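Local structure of peptidase, C14 family (Geobacter sulfurreducens PCA, 3BIJ) at residues S242-I247 and P257-A262. The protein is probably a cysteine-type endopeptidase of the caspase-like C14 family, although its own activity and substrates remain uncharacterised. Numbering follows the deposited sequence.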
loop_
_atom_site.group_PDB
_atom_site.type_symbol
_atom_site.label_atom_id
_atom_site.label_comp_id
_atom_site.label_asym_id
_atom_site.label_seq_id
_atom_site.Cartn_x
_atom_site.Cartn_y
_atom_site.Cartn_z
ATOM N N SER A 242 3.228 -9.867 -34.765
ATOM C CA SER A 242 2.534 -8.612 -34.492
ATOM C C SER A 242 1.360 -8.821 -33.554
ATOM O O SER A 242 1.077 -7.968 -32.716
ATOM C CB SER A 242 2.030 -7.991 -35.786
ATOM O OG SER A 242 3.120 -7.687 -36.623
ATOM N N PHE A 243 0.679 -9.955 -33.709
ATOM C CA PHE A 243 -0.476 -10.270 -32.883
ATOM C C PHE A 243 -0.007 -10.318 -31.425
ATOM O O PHE A 243 -0.560 -9.658 -30.538
ATOM C CB PHE A 243 -1.051 -11.613 -33.327
ATOM C CG PHE A 243 -2.347 -11.968 -32.676
ATOM C CD1 PHE A 243 -3.407 -11.071 -32.669
ATOM C CD2 PHE A 243 -2.521 -13.230 -32.111
ATOM C CE1 PHE A 243 -4.624 -11.434 -32.112
ATOM C CE2 PHE A 243 -3.725 -13.607 -31.553
ATOM C CZ PHE A 243 -4.786 -12.715 -31.549
ATOM N N HIS A 244 1.053 -11.083 -31.205
ATOM C CA HIS A 244 1.638 -11.244 -29.897
ATOM C C HIS A 244 2.090 -9.895 -29.321
ATOM O O HIS A 244 1.747 -9.553 -28.192
ATOM C CB HIS A 244 2.809 -12.218 -30.013
ATOM C CG HIS A 244 3.645 -12.311 -28.774
ATOM N ND1 HIS A 244 3.181 -12.882 -27.608
ATOM C CD2 HIS A 244 4.906 -11.890 -28.515
ATOM C CE1 HIS A 244 4.123 -12.808 -26.684
ATOM N NE2 HIS A 244 5.178 -12.212 -27.208
ATOM N N LYS A 245 2.844 -9.122 -30.099
ATOM C CA LYS A 245 3.331 -7.818 -29.629
ATOM C C LYS A 245 2.204 -6.859 -29.250
ATOM O O LYS A 245 2.327 -6.085 -28.292
ATOM C CB LYS A 245 4.231 -7.166 -30.684
ATOM C CG LYS A 245 5.547 -7.905 -30.899
ATOM C CD LYS A 245 6.413 -7.240 -31.970
ATOM C CE LYS A 245 6.897 -5.848 -31.531
ATOM N NZ LYS A 245 7.876 -5.906 -30.382
ATOM N N ALA A 246 1.105 -6.920 -29.995
ATOM C CA ALA A 246 -0.048 -6.061 -29.724
ATOM C C ALA A 246 -0.747 -6.469 -28.422
ATOM O O ALA A 246 -1.325 -5.634 -27.729
ATOM C CB ALA A 246 -1.037 -6.122 -30.896
ATOM N N ILE A 247 -0.701 -7.752 -28.095
ATOM C CA ILE A 247 -1.336 -8.218 -26.878
ATOM C C ILE A 247 -0.494 -7.825 -25.676
ATOM O O ILE A 247 -0.985 -7.151 -24.777
ATOM C CB ILE A 247 -1.536 -9.744 -26.898
ATOM C CG1 ILE A 247 -2.508 -10.105 -28.018
ATOM C CG2 ILE A 247 -2.068 -10.230 -25.562
ATOM C CD1 ILE A 247 -2.679 -11.568 -28.228
ATOM N N PRO A 257 2.431 -12.518 -21.810
ATOM C CA PRO A 257 2.353 -13.779 -22.552
ATOM C C PRO A 257 3.647 -13.986 -23.325
ATOM O O PRO A 257 4.293 -13.022 -23.747
ATOM C CB PRO A 257 1.115 -13.591 -23.439
ATOM C CG PRO A 257 0.945 -12.102 -23.524
ATOM C CD PRO A 257 1.290 -11.644 -22.136
ATOM N N ASN A 258 4.030 -15.248 -23.483
ATOM C CA ASN A 258 5.262 -15.597 -24.169
ATOM C C ASN A 258 5.066 -16.158 -25.576
ATOM O O ASN A 258 4.069 -16.821 -25.877
ATOM C CB ASN A 258 6.027 -16.613 -23.335
ATOM C CG ASN A 258 7.497 -16.631 -23.652
ATOM O OD1 ASN A 258 8.117 -17.689 -23.659
ATOM N ND2 ASN A 258 8.071 -15.456 -23.908
ATOM N N PHE A 259 6.052 -15.894 -26.424
ATOM C CA PHE A 259 6.054 -16.341 -27.806
ATOM C C PHE A 259 7.235 -17.310 -27.987
ATOM O O PHE A 259 8.373 -16.892 -28.199
ATOM C CB PHE A 259 6.188 -15.109 -28.713
ATOM C CG PHE A 259 5.962 -15.386 -30.174
ATOM C CD1 PHE A 259 6.983 -15.889 -30.969
ATOM C CD2 PHE A 259 4.726 -15.134 -30.754
ATOM C CE1 PHE A 259 6.774 -16.136 -32.320
ATOM C CE2 PHE A 259 4.514 -15.380 -32.098
ATOM C CZ PHE A 259 5.540 -15.880 -32.879
ATOM N N PHE A 260 6.945 -18.607 -27.904
ATOM C CA PHE A 260 7.951 -19.660 -28.016
ATOM C C PHE A 260 7.771 -20.532 -29.267
ATOM O O PHE A 260 6.667 -21.004 -29.545
ATOM C CB PHE A 260 7.865 -20.543 -26.775
ATOM C CG PHE A 260 8.982 -21.524 -26.650
ATOM C CD1 PHE A 260 10.279 -21.082 -26.407
ATOM C CD2 PHE A 260 8.743 -22.890 -26.761
ATOM C CE1 PHE A 260 11.335 -21.985 -26.272
ATOM C CE2 PHE A 260 9.790 -23.812 -26.630
ATOM C CZ PHE A 260 11.093 -23.356 -26.383
ATOM N N THR A 261 8.858 -20.749 -30.010
ATOM C CA THR A 261 8.819 -21.581 -31.213
ATOM C C THR A 261 9.710 -22.802 -31.019
ATOM O O THR A 261 10.789 -22.698 -30.454
ATOM C CB THR A 261 9.331 -20.838 -32.460
ATOM O OG1 THR A 261 10.697 -20.461 -32.265
ATOM C CG2 THR A 261 8.495 -19.600 -32.736
ATOM N N ALA A 262 9.255 -23.959 -31.485
ATOM C CA ALA A 262 10.036 -25.177 -31.362
ATOM C C ALA A 262 9.876 -26.021 -32.622
ATOM O O ALA A 262 9.107 -25.668 -33.517
ATOM C CB ALA A 262 9.590 -25.955 -30.141
HETATM O O HOH W 1 7.060 -12.236 -24.383
#
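His244 carries this contact, reaching from its helix to the start of the strand with its imidazole presented in two ways. One face receives the methylene of Phe259: CB of Phe259 stands 3.5 Å from the centroid of the His244 ring, 14° off its normal, a CH-pi contact. The two rings meet obliquely, planes at 49°, and CD2 of Phe259 touches CB of His244 at 3.6 Å. At its edge the imidazole meets the backbone, CE1 of His244 lying 2.9 Å from O of Pro257. No direct hydrogen bond crosses the interface; instead a water donates to Pro257 O (2.9 Å) and is only weakly linked to His244 NE2 and Asn258 ND2. One turn further on, Ile247 CG2 packs 4.1 Å from Pro257 CG. With CG of His244 anti to the backbone N (chi1 171°), the ring extends off the helix towards the strand. Shortening His244 to an alanine is likely to leave the Phe259 methylene without its aromatic partner and to open a gap beside the Pro257 carbonyl. Further out, Leu203 and Ile205 of the neighbouring strand touch Phe259, while Pro257 touches Phe223 of helix 222-231 and Val248 of helix 240-250. The arrangement exemplifies helix-to-sheet packing between consecutive elements: helix 240-250 leads through a short connection into strand 258-263, which pairs antiparallel with strand 201-206 in the mixed sheet of this caspase-like alpha/beta fold.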